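Local coordinates for protein pseudouridine synthase (PDB 2AUS) that probably isomerises uridine to pseudouridine in RNA, as an archaeal Cbf5-type member of the TruB family of pseudouridine synthases, at residues L51-P54 / T58-E61; Q101-A106 / E244-H249; A127-F132 / R166-R171; S182-I187 / V193-A198. All blocks are in the same frame, centred on the assembly; numbering follows the deposited sequence.

Interaction 1. Residues L51-P54 / T58-E61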
loop_
_atom_site.group_PDB
_atom_site.type_symbol
_atom_site.label_atom_id
_atom_site.label_comp_id
_atom_site.label_asym_id
_atom_site.label_seq_id
_atom_site.Cartn_x
_atom_site.Cartn_y
_atom_site.Cartn_z
ATOM N N LEU A 51 5.608 -7.265 -17.808
ATOM C CA LEU A 51 4.880 -7.085 -16.565
ATOM C C LEU A 51 3.698 -6.126 -16.612
ATOM O O LEU A 51 3.748 -5.091 -17.278
ATOM C CB LEU A 51 5.847 -6.614 -15.483
ATOM C CG LEU A 51 5.266 -6.676 -14.071
ATOM C CD1 LEU A 51 5.508 -8.078 -13.485
ATOM C CD2 LEU A 51 5.911 -5.616 -13.204
ATOM N N ASP A 52 2.635 -6.484 -15.899
ATOM C CA ASP A 52 1.451 -5.629 -15.803
ATOM C C ASP A 52 1.694 -4.873 -14.511
ATOM O O ASP A 52 1.457 -5.400 -13.422
ATOM C CB ASP A 52 0.165 -6.456 -15.661
ATOM C CG ASP A 52 -1.106 -5.599 -15.745
ATOM O OD1 ASP A 52 -1.029 -4.367 -15.539
ATOM O OD2 ASP A 52 -2.191 -6.159 -16.013
ATOM N N LYS A 53 2.203 -3.652 -14.631
ATOM C CA LYS A 53 2.495 -2.844 -13.458
ATOM C C LYS A 53 1.224 -2.521 -12.677
ATOM O O LYS A 53 0.206 -2.148 -13.256
ATOM C CB LYS A 53 3.174 -1.537 -13.874
ATOM C CG LYS A 53 3.370 -0.548 -12.731
ATOM C CD LYS A 53 3.790 0.819 -13.236
ATOM C CE LYS A 53 3.911 1.817 -12.089
ATOM N NZ LYS A 53 2.633 1.911 -11.312
ATOM N N PRO A 54 1.258 -2.684 -11.351
ATOM C CA PRO A 54 0.055 -2.368 -10.580
ATOM C C PRO A 54 0.080 -0.876 -10.250
ATOM O O PRO A 54 1.152 -0.281 -10.130
ATOM C CB PRO A 54 0.215 -3.233 -9.331
ATOM C CG PRO A 54 1.696 -3.157 -9.095
ATOM C CD PRO A 54 2.274 -3.332 -10.504
ATOM N N THR A 58 6.060 3.180 -7.869
ATOM C CA THR A 58 6.700 3.804 -9.013
ATOM C C THR A 58 7.283 2.644 -9.819
ATOM O O THR A 58 7.336 1.509 -9.338
ATOM C CB THR A 58 7.849 4.746 -8.589
ATOM O OG1 THR A 58 8.876 3.980 -7.954
ATOM C CG2 THR A 58 7.343 5.810 -7.618
ATOM N N SER A 59 7.711 2.919 -11.043
ATOM C CA SER A 59 8.283 1.869 -11.870
ATOM C C SER A 59 9.566 1.355 -11.243
ATOM O O SER A 59 9.834 0.149 -11.254
ATOM C CB SER A 59 8.547 2.393 -13.277
ATOM O OG SER A 59 7.317 2.554 -13.959
ATOM N N HIS A 60 10.348 2.274 -10.684
ATOM C CA HIS A 60 11.605 1.925 -10.032
ATOM C C HIS A 60 11.342 0.939 -8.904
ATOM O O HIS A 60 12.041 -0.065 -8.771
ATOM C CB HIS A 60 12.268 3.176 -9.452
ATOM C CG HIS A 60 13.566 2.904 -8.757
ATOM N ND1 HIS A 60 14.751 2.720 -9.439
ATOM C CD2 HIS A 60 13.860 2.758 -7.444
ATOM C CE1 HIS A 60 15.718 2.474 -8.574
ATOM N NE2 HIS A 60 15.205 2.491 -7.357
ATOM N N GLU A 61 10.333 1.232 -8.089
ATOM C CA GLU A 61 9.990 0.362 -6.973
ATOM C C GLU A 61 9.548 -1.012 -7.459
ATOM O O GLU A 61 9.879 -2.026 -6.845
ATOM C CB GLU A 61 8.886 0.997 -6.125
ATOM C CG GLU A 61 9.264 2.361 -5.572
ATOM C CD GLU A 61 8.201 2.948 -4.664
ATOM O OE1 GLU A 61 7.037 3.090 -5.109
ATOM O OE2 GLU A 61 8.539 3.262 -3.501
#
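Lys53 runs straight out toward Ser59 because CG stands anti to its backbone N (chi1 173°) and the next two torsions are also extended; the bend comes at chi4 (-56°), which swings NZ back toward the strand. The methylene shaft, not the charge, therefore does the touching: CE of Lys53 lies 4.0 Å from OG of Ser59 and skims the peptide that enters the helix. That hydroxyl turns to the carbonyl of Leu81. The ammonium group at the end of the bent chain bonds the residue just after the strand, NZ of Lys53 to O of Pro54 at 2.9 Å, with the donor tilted from the carbonyl plane, and also bonds the carbonyls of Pro57, Pro83 and Val85. A methionine in place of Lys53 would probably leave these carbonyls without their shared donor and the loops they belong to less firmly tied. The helix start is held by a capping box: N of Glu61 gives to OG1 of Thr58 (3.1 Å), and N of Thr58 answers to OE1 of Glu61 (2.9 Å, 164°). A short loop leads from strand 47-53 into helix 59-69, with Leu89 of the antiparallel strand 88-93 touching both Lys53 and Ser59.

Interaction 2. Residues Q101-A106 / E244-H249; sequences QALLPA and EKAVEH
Ala102 and Leu103 meet Ala246 and Val247 in a small, buried, apolar contact between two loops, one leading into strand 108-116 and the other into strand 252-255, close to the centre of the chain. Methyl groups and one carbonyl carry it. CB of Ala102 points toward the other loop and is shared between O of Ala246, at 3.6 Å, and CG1 of Val247, at 3.7 Å. The valine offers that branch because CG1 lies beside its backbone N, anti to the carbonyl carbon (chi1 -56°). Where the two backbones come nearest, CA of Ala102 and CA of Val247 are 5.8 Å apart, a spacing that small side chains make possible. The first loop ends in a type I beta turn from Leu103 to Ala106, closed by N of Ala106 to O of Leu103 at 3.0 Å. Leu103 reaches across with CD1, which presses to 3.2 Å from O of Ala246 and rests more easily at 4.2 Å from CB of the same alanine. Its chi1 of -92° is off the usual staggered values, as if the side chain were squeezed. Leu299 of strand 296-302, within the PUA domain, touches both Ala102 and Val247, and Phe208 packs on Leu103.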
loop_
_atom_site.group_PDB
_atom_site.type_symbol
_atom_site.label_atom_id
_atom_site.label_comp_id
_atom_site.label_asym_id
_atom_site.label_seq_id
_atom_site.Cartn_x
_atom_site.Cartn_y
_atom_site.Cartn_z
ATOM N N GLN A 101 16.639 -0.268 -24.154
ATOM C CA GLN A 101 17.018 0.881 -24.969
ATOM C C GLN A 101 16.347 0.738 -26.342
ATOM O O GLN A 101 16.061 1.722 -27.020
ATOM C CB GLN A 101 18.544 0.927 -25.157
ATOM C CG GLN A 101 19.043 2.126 -25.972
ATOM C CD GLN A 101 20.433 1.909 -26.567
ATOM O OE1 GLN A 101 21.324 1.364 -25.915
ATOM N NE2 GLN A 101 20.626 2.357 -27.807
ATOM N N ALA A 102 16.102 -0.501 -26.749
ATOM C CA ALA A 102 15.475 -0.754 -28.041
ATOM C C ALA A 102 14.015 -0.320 -28.033
ATOM O O ALA A 102 13.375 -0.256 -29.080
ATOM C CB ALA A 102 15.573 -2.239 -28.392
ATOM N N LEU A 103 13.501 -0.010 -26.848
ATOM C CA LEU A 103 12.111 0.403 -26.694
ATOM C C LEU A 103 11.890 1.905 -26.644
ATOM O O LEU A 103 10.751 2.358 -26.674
ATOM C CB LEU A 103 11.522 -0.228 -25.429
ATOM C CG LEU A 103 10.794 -1.570 -25.526
ATOM C CD1 LEU A 103 11.302 -2.398 -26.680
ATOM C CD2 LEU A 103 10.966 -2.297 -24.210
ATOM N N LEU A 104 12.969 2.675 -26.556
ATOM C CA LEU A 104 12.851 4.129 -26.493
ATOM C C LEU A 104 12.047 4.728 -27.641
ATOM O O LEU A 104 11.254 5.640 -27.435
ATOM C CB LEU A 104 14.239 4.779 -26.442
ATOM C CG LEU A 104 14.922 4.729 -25.076
ATOM C CD1 LEU A 104 16.309 5.361 -25.154
ATOM C CD2 LEU A 104 14.061 5.467 -24.062
ATOM N N PRO A 105 12.247 4.230 -28.868
ATOM C CA PRO A 105 11.508 4.755 -30.018
ATOM C C PRO A 105 10.220 3.985 -30.306
ATOM O O PRO A 105 9.494 4.312 -31.244
ATOM C CB PRO A 105 12.507 4.601 -31.148
ATOM C CG PRO A 105 13.108 3.265 -30.818
ATOM C CD PRO A 105 13.359 3.373 -29.319
ATOM N N ALA A 106 9.943 2.956 -29.512
ATOM C CA ALA A 106 8.748 2.146 -29.718
ATOM C C ALA A 106 7.467 2.947 -29.506
ATOM O O ALA A 106 7.411 3.844 -28.659
ATOM C CB ALA A 106 8.769 0.941 -28.786
ATOM N N GLU A 244 15.384 -11.098 -27.005
ATOM C CA GLU A 244 15.151 -10.831 -28.429
ATOM C C GLU A 244 13.764 -10.242 -28.697
ATOM O O GLU A 244 13.552 -9.547 -29.696
ATOM C CB GLU A 244 15.318 -12.115 -29.250
ATOM C CG GLU A 244 16.758 -12.636 -29.398
ATOM C CD GLU A 244 17.386 -13.130 -28.094
ATOM O OE1 GLU A 244 16.651 -13.446 -27.130
ATOM O OE2 GLU A 244 18.633 -13.220 -28.047
ATOM N N LYS A 245 12.817 -10.522 -27.807
ATOM C CA LYS A 245 11.463 -10.000 -27.953
ATOM C C LYS A 245 11.492 -8.471 -27.988
ATOM O O LYS A 245 10.701 -7.843 -28.701
ATOM C CB LYS A 245 10.592 -10.480 -26.786
ATOM C CG LYS A 245 9.161 -9.921 -26.753
ATOM C CD LYS A 245 8.289 -10.446 -27.893
ATOM C CE LYS A 245 6.830 -9.976 -27.747
ATOM N NZ LYS A 245 6.265 -10.351 -26.401
ATOM N N ALA A 246 12.411 -7.873 -27.230
ATOM C CA ALA A 246 12.516 -6.413 -27.162
ATOM C C ALA A 246 12.988 -5.717 -28.428
ATOM O O ALA A 246 12.795 -4.513 -28.571
ATOM C CB ALA A 246 13.408 -6.006 -25.996
ATOM N N VAL A 247 13.611 -6.444 -29.347
ATOM C CA VAL A 247 14.085 -5.815 -30.583
ATOM C C VAL A 247 13.293 -6.254 -31.814
ATOM O O VAL A 247 13.701 -6.002 -32.951
ATOM C CB VAL A 247 15.590 -6.109 -30.840
ATOM C CG1 VAL A 247 16.418 -5.657 -29.646
ATOM C CG2 VAL A 247 15.803 -7.591 -31.117
ATOM N N GLU A 248 12.158 -6.903 -31.583
ATOM C CA GLU A 248 11.314 -7.363 -32.678
ATOM C C GLU A 248 10.882 -6.264 -33.648
ATOM O O GLU A 248 10.686 -6.522 -34.827
ATOM C CB GLU A 248 10.080 -8.070 -32.122
ATOM C CG GLU A 248 10.244 -9.578 -32.063
ATOM C CD GLU A 248 9.158 -10.262 -31.264
ATOM O OE1 GLU A 248 7.983 -9.850 -31.380
ATOM O OE2 GLU A 248 9.489 -11.221 -30.527
ATOM N N HIS A 249 10.730 -5.039 -33.159
ATOM C CA HIS A 249 10.320 -3.949 -34.034
ATOM C C HIS A 249 11.503 -3.172 -34.604
ATOM O O HIS A 249 11.315 -2.169 -35.285
ATOM C CB HIS A 249 9.376 -2.995 -33.288
ATOM C CG HIS A 249 8.012 -3.567 -33.044
ATOM N ND1 HIS A 249 7.053 -2.916 -32.296
ATOM C CD2 HIS A 249 7.437 -4.717 -33.473
ATOM C CE1 HIS A 249 5.948 -3.639 -32.277
ATOM N NE2 HIS A 249 6.154 -4.735 -32.983
#

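Interaction 3. Residues A127-F132 / R166-R171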
loop_
_atom_site.group_PDB
_atom_site.type_symbol
_atom_site.label_atom_id
_atom_site.label_comp_id
_atom_site.label_asym_id
_atom_site.label_seq_id
_atom_site.Cartn_x
_atom_site.Cartn_y
_atom_site.Cartn_z
ATOM N N ALA A 127 -16.270 14.207 -32.482
ATOM C CA ALA A 127 -15.698 14.967 -33.587
ATOM C C ALA A 127 -14.357 15.583 -33.209
ATOM O O ALA A 127 -13.403 15.530 -33.984
ATOM C CB ALA A 127 -16.667 16.057 -34.029
ATOM N N VAL A 128 -14.290 16.164 -32.015
ATOM C CA VAL A 128 -13.068 16.800 -31.539
ATOM C C VAL A 128 -11.944 15.804 -31.280
ATOM O O VAL A 128 -10.776 16.090 -31.553
ATOM C CB VAL A 128 -13.324 17.590 -30.247
ATOM C CG1 VAL A 128 -12.014 18.114 -29.686
ATOM C CG2 VAL A 128 -14.272 18.737 -30.536
ATOM N N MET A 129 -12.289 14.639 -30.747
ATOM C CA MET A 129 -11.277 13.632 -30.468
ATOM C C MET A 129 -10.870 12.922 -31.744
ATOM O O MET A 129 -9.959 12.095 -31.749
ATOM C CB MET A 129 -11.793 12.629 -29.439
ATOM C CG MET A 129 -11.845 13.199 -28.035
ATOM S SD MET A 129 -12.402 12.002 -26.831
ATOM C CE MET A 129 -10.962 10.913 -26.743
ATOM N N LYS A 130 -11.553 13.254 -32.832
ATOM C CA LYS A 130 -11.243 12.660 -34.121
ATOM C C LYS A 130 -10.185 13.541 -34.780
ATOM O O LYS A 130 -9.355 13.066 -35.549
ATOM C CB LYS A 130 -12.501 12.599 -34.994
ATOM C CG LYS A 130 -12.334 11.804 -36.279
ATOM C CD LYS A 130 -12.039 10.339 -35.983
ATOM C CE LYS A 130 -11.871 9.525 -37.262
ATOM N NZ LYS A 130 -11.534 8.100 -36.973
ATOM N N GLU A 131 -10.209 14.827 -34.446
ATOM C CA GLU A 131 -9.265 15.784 -35.005
ATOM C C GLU A 131 -7.912 15.767 -34.295
ATOM O O GLU A 131 -6.950 16.359 -34.784
ATOM C CB GLU A 131 -9.846 17.200 -34.938
ATOM C CG GLU A 131 -9.803 17.816 -33.545
ATOM C CD GLU A 131 -10.429 19.196 -33.480
ATOM O OE1 GLU A 131 -11.632 19.324 -33.803
ATOM O OE2 GLU A 131 -9.716 20.152 -33.105
ATOM N N PHE A 132 -7.835 15.115 -33.138
ATOM C CA PHE A 132 -6.570 15.054 -32.413
ATOM C C PHE A 132 -5.671 13.936 -32.910
ATOM O O PHE A 132 -4.533 13.798 -32.461
ATOM C CB PHE A 132 -6.794 14.912 -30.908
ATOM C CG PHE A 132 -6.871 16.225 -30.197
ATOM C CD1 PHE A 132 -8.062 16.942 -30.158
ATOM C CD2 PHE A 132 -5.736 16.777 -29.617
ATOM C CE1 PHE A 132 -8.120 18.194 -29.552
ATOM C CE2 PHE A 132 -5.782 18.027 -29.010
ATOM C CZ PHE A 132 -6.977 18.739 -28.977
ATOM N N ARG A 166 -19.868 13.050 -18.652
ATOM C CA ARG A 166 -18.580 13.718 -18.620
ATOM C C ARG A 166 -17.404 12.757 -18.664
ATOM O O ARG A 166 -16.250 13.187 -18.724
ATOM C CB ARG A 166 -18.477 14.583 -17.369
ATOM C CG ARG A 166 -19.528 15.664 -17.313
ATOM C CD ARG A 166 -19.167 16.720 -16.308
ATOM N NE ARG A 166 -20.139 17.802 -16.326
ATOM C CZ ARG A 166 -20.052 18.884 -15.562
ATOM N NH1 ARG A 166 -19.030 19.021 -14.721
ATOM N NH2 ARG A 166 -20.987 19.823 -15.633
ATOM N N ASP A 167 -17.691 11.461 -18.631
ATOM C CA ASP A 167 -16.639 10.457 -18.650
ATOM C C ASP A 167 -16.444 9.856 -20.029
ATOM O O ASP A 167 -17.387 9.375 -20.662
ATOM C CB ASP A 167 -16.941 9.361 -17.630
ATOM C CG ASP A 167 -16.874 9.867 -16.195
ATOM O OD1 ASP A 167 -15.787 10.320 -15.770
ATOM O OD2 ASP A 167 -17.912 9.811 -15.499
ATOM N N VAL A 168 -15.202 9.900 -20.493
ATOM C CA VAL A 168 -14.865 9.378 -21.806
ATOM C C VAL A 168 -13.760 8.350 -21.676
ATOM O O VAL A 168 -12.659 8.662 -21.238
ATOM C CB VAL A 168 -14.398 10.512 -22.753
ATOM C CG1 VAL A 168 -14.108 9.953 -24.148
ATOM C CG2 VAL A 168 -15.464 11.594 -22.827
ATOM N N LEU A 169 -14.079 7.115 -22.042
ATOM C CA LEU A 169 -13.122 6.020 -21.995
ATOM C C LEU A 169 -12.630 5.816 -23.429
ATOM O O LEU A 169 -13.420 5.502 -24.324
ATOM C CB LEU A 169 -13.804 4.747 -21.479
ATOM C CG LEU A 169 -12.973 3.460 -21.473
ATOM C CD1 LEU A 169 -11.848 3.565 -20.451
ATOM C CD2 LEU A 169 -13.873 2.268 -21.144
ATOM N N PHE A 170 -11.335 6.000 -23.659
ATOM C CA PHE A 170 -10.825 5.831 -25.011
ATOM C C PHE A 170 -9.473 5.150 -25.085
ATOM O O PHE A 170 -8.716 5.129 -24.117
ATOM C CB PHE A 170 -10.765 7.184 -25.721
ATOM C CG PHE A 170 -9.722 8.123 -25.179
ATOM C CD1 PHE A 170 -8.487 8.249 -25.808
ATOM C CD2 PHE A 170 -9.989 8.911 -24.063
ATOM C CE1 PHE A 170 -7.531 9.154 -25.339
ATOM C CE2 PHE A 170 -9.042 9.815 -23.586
ATOM C CZ PHE A 170 -7.810 9.938 -24.228
ATOM N N ARG A 171 -9.194 4.576 -26.249
ATOM C CA ARG A 171 -7.937 3.891 -26.503
ATOM C C ARG A 171 -7.166 4.785 -27.458
ATOM O O ARG A 171 -7.740 5.342 -28.390
ATOM C CB ARG A 171 -8.202 2.527 -27.138
ATOM C CG ARG A 171 -6.975 1.865 -27.742
ATOM C CD ARG A 171 -7.322 0.476 -28.259
ATOM N NE ARG A 171 -7.403 -0.483 -27.164
ATOM C CZ ARG A 171 -8.401 -1.340 -26.980
ATOM N NH1 ARG A 171 -9.427 -1.364 -27.823
ATOM N NH2 ARG A 171 -8.369 -2.183 -25.952
#
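Met129 faces Phe170 across a helix-to-sheet interface in which their CA atoms, the nearest pair of the two backbones, stand 9.5 Å apart, a distance that side chains alone must span. Strand alternation decides which ones do: Val168 and Phe170 point toward the helix, while Leu169 between them points to the other face. From the helix a single residue answers. Met129 descends with CG beside its backbone N and an extended second torsion, then bends at chi3 (72°), which sets the terminal methyl over the aromatic ring. CE of Met129 lies 3.5 Å from the centroid of the Phe170 ring and 17° off its normal, a CH-pi contact over the face. The methyl is displaced toward the root of the ring, its nearest atom being CG of Phe170 at 3.4 Å. The sulfur stands higher above the same face, with SD of Met129 5.2 Å from the ring centroid, so the sulfur adds a more distant Met-aromatic contact above that face. SD has a nearer neighbour in Val168, whose CG1 meets it tip to tip at 3.8 Å. One flexible thioether thus fits two differently shaped partners, a branched tip and a flat face. Around this pair, Met129 also touches Ile158 and Ile160 of strand 152-164, and Met114 of strand 108-116 packs against both Met129 and Val168. Helix 122-131 therefore lies over three adjacent strands of the antiparallel sheet, while a chain of another protein packs its backbone on Leu169.

Interaction 4. Residues S182-I187 / V193-A198; sequences SLIHHI and VGAHMA
Ile184 and Met197 form the tight part of this contact, in contrast to the looser side where His185 and His196 turn away into exposed positions. The two apolar side chains cross at about a right angle, and CD1 of Ile184 presses to 3.4 Å from CG of Met197, closer than carbon atoms usually pack. The other branch, CG2, lies anti to the isoleucine's own N, which carries it toward the strand; there it meets CB of Ala195 at 3.9 Å and grazes the peptide between His196 and Met197. CB of Ala195 also sits 3.7 Å from O of Ile184. An alanine at this helix position would probably open a gap over the strand, leaving the Met197 stem and the Ala195 methyl without the cover that the isoleucine branches give. In the fold this is a helix joined by a short turn to a strand running roughly the opposite way, the segment axes 6.8 Å apart at 148°, with the helix lying on the six-stranded sheet. Gly194, at the turn, has a positive phi (89°) at which a side chain would jam against the preceding carbonyl oxygen. Toward solvent, CA of His185 stays 4.3 Å from O of Ala195, and His196 touches Arg181 and His117.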
loop_
_atom_site.group_PDB
_atom_site.type_symbol
_atom_site.label_atom_id
_atom_site.label_comp_id
_atom_site.label_asym_id
_atom_site.label_seq_id
_atom_site.Cartn_x
_atom_site.Cartn_y
_atom_site.Cartn_z
ATOM N N SER A 182 -1.168 15.397 -21.077
ATOM C CA SER A 182 -1.154 16.637 -21.853
ATOM C C SER A 182 -2.152 16.540 -23.001
ATOM O O SER A 182 -2.869 17.498 -23.303
ATOM C CB SER A 182 0.253 16.901 -22.404
ATOM O OG SER A 182 0.257 18.012 -23.285
ATOM N N LEU A 183 -2.190 15.376 -23.643
ATOM C CA LEU A 183 -3.115 15.139 -24.741
ATOM C C LEU A 183 -4.543 15.367 -24.245
ATOM O O LEU A 183 -5.352 16.022 -24.909
ATOM C CB LEU A 183 -2.988 13.704 -25.251
ATOM C CG LEU A 183 -4.058 13.280 -26.264
ATOM C CD1 LEU A 183 -3.832 14.018 -27.574
ATOM C CD2 LEU A 183 -4.004 11.781 -26.491
ATOM N N ILE A 184 -4.852 14.828 -23.070
ATOM C CA ILE A 184 -6.188 14.983 -22.514
ATOM C C ILE A 184 -6.450 16.441 -22.165
ATOM O O ILE A 184 -7.550 16.945 -22.377
ATOM C CB ILE A 184 -6.390 14.079 -21.266
ATOM C CG1 ILE A 184 -6.506 12.614 -21.717
ATOM C CG2 ILE A 184 -7.636 14.509 -20.483
ATOM C CD1 ILE A 184 -6.832 11.632 -20.610
ATOM N N HIS A 185 -5.433 17.117 -21.643
ATOM C CA HIS A 185 -5.565 18.525 -21.286
ATOM C C HIS A 185 -5.923 19.341 -22.534
ATOM O O HIS A 185 -6.804 20.196 -22.494
ATOM C CB HIS A 185 -4.253 19.029 -20.679
ATOM C CG HIS A 185 -4.281 20.471 -20.275
ATOM N ND1 HIS A 185 -5.052 20.938 -19.233
ATOM C CD2 HIS A 185 -3.624 21.549 -20.769
ATOM C CE1 HIS A 185 -4.869 22.240 -19.100
ATOM N NE2 HIS A 185 -4.008 22.636 -20.020
ATOM N N HIS A 186 -5.248 19.061 -23.646
ATOM C CA HIS A 186 -5.507 19.779 -24.890
ATOM C C HIS A 186 -6.887 19.476 -25.454
ATOM O O HIS A 186 -7.501 20.331 -26.090
ATOM C CB HIS A 186 -4.431 19.452 -25.929
ATOM C CG HIS A 186 -3.093 20.044 -25.608
ATOM N ND1 HIS A 186 -2.079 20.146 -26.536
ATOM C CD2 HIS A 186 -2.611 20.583 -24.463
ATOM C CE1 HIS A 186 -1.030 20.723 -25.976
ATOM N NE2 HIS A 186 -1.327 20.999 -24.718
ATOM N N ILE A 187 -7.365 18.254 -25.231
ATOM C CA ILE A 187 -8.684 17.861 -25.705
ATOM C C ILE A 187 -9.714 18.626 -24.887
ATOM O O ILE A 187 -10.760 19.027 -25.400
ATOM C CB ILE A 187 -8.914 16.333 -25.541
ATOM C CG1 ILE A 187 -8.098 15.569 -26.591
ATOM C CG2 ILE A 187 -10.396 16.009 -25.649
ATOM C CD1 ILE A 187 -8.119 14.053 -26.418
ATOM N N VAL A 193 -14.506 23.096 -22.179
ATOM C CA VAL A 193 -14.860 22.849 -20.782
ATOM C C VAL A 193 -13.700 22.400 -19.897
ATOM O O VAL A 193 -13.769 22.499 -18.670
ATOM C CB VAL A 193 -15.971 21.792 -20.686
ATOM C CG1 VAL A 193 -17.160 22.225 -21.521
ATOM C CG2 VAL A 193 -15.449 20.434 -21.156
ATOM N N GLY A 194 -12.634 21.910 -20.518
ATOM C CA GLY A 194 -11.500 21.443 -19.745
ATOM C C GLY A 194 -11.679 19.971 -19.411
ATOM O O GLY A 194 -12.806 19.491 -19.277
ATOM N N ALA A 195 -10.572 19.250 -19.282
ATOM C CA ALA A 195 -10.638 17.831 -18.980
ATOM C C ALA A 195 -9.498 17.380 -18.076
ATOM O O ALA A 195 -8.420 17.980 -18.055
ATOM C CB ALA A 195 -10.627 17.033 -20.265
ATOM N N HIS A 196 -9.755 16.311 -17.333
ATOM C CA HIS A 196 -8.783 15.747 -16.408
ATOM C C HIS A 196 -8.624 14.261 -16.710
ATOM O O HIS A 196 -9.606 13.579 -17.010
ATOM C CB HIS A 196 -9.291 15.921 -14.972
ATOM C CG HIS A 196 -8.411 15.298 -13.934
ATOM N ND1 HIS A 196 -7.171 15.805 -13.606
ATOM C CD2 HIS A 196 -8.599 14.219 -13.136
ATOM C CE1 HIS A 196 -6.634 15.067 -12.649
ATOM N NE2 HIS A 196 -7.481 14.098 -12.347
ATOM N N MET A 197 -7.391 13.763 -16.645
ATOM C CA MET A 197 -7.136 12.342 -16.872
ATOM C C MET A 197 -7.352 11.604 -15.539
ATOM O O MET A 197 -6.499 11.650 -14.652
ATOM C CB MET A 197 -5.702 12.127 -17.365
ATOM C CG MET A 197 -5.389 10.686 -17.721
ATOM S SD MET A 197 -3.738 10.500 -18.433
ATOM C CE MET A 197 -2.732 10.611 -16.927
ATOM N N ALA A 198 -8.497 10.936 -15.408
ATOM C CA ALA A 198 -8.839 10.223 -14.177
ATOM C C ALA A 198 -8.098 8.913 -13.982
ATOM O O ALA A 198 -7.832 8.504 -12.856
ATOM C CB ALA A 198 -10.337 9.968 -14.120
#

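Along the chain, interaction 1 closes first; interaction 2 then joins distant loops, and interactions 3 and 4 follow one another inside the loop it closes. The last two, with centres 10 Å apart, belong to one layer: helices 122-131 and 180-191 lie on the same antiparallel sheet; CZ of Phe132, just past the first helix, approaches O of His186 at 3.3 Å, and CZ of Phe170, on strand 167-174, reaches CG1 of Ile184 at 3.9 Å. Interaction 1 lies on a different, mixed sheet, its centre about 19 Å from that of interaction 2, which abuts the PUA strands. The set thus illustrates how a multidomain synthase is assembled from local turns, helix-on-sheet layers and one long-range loop closure.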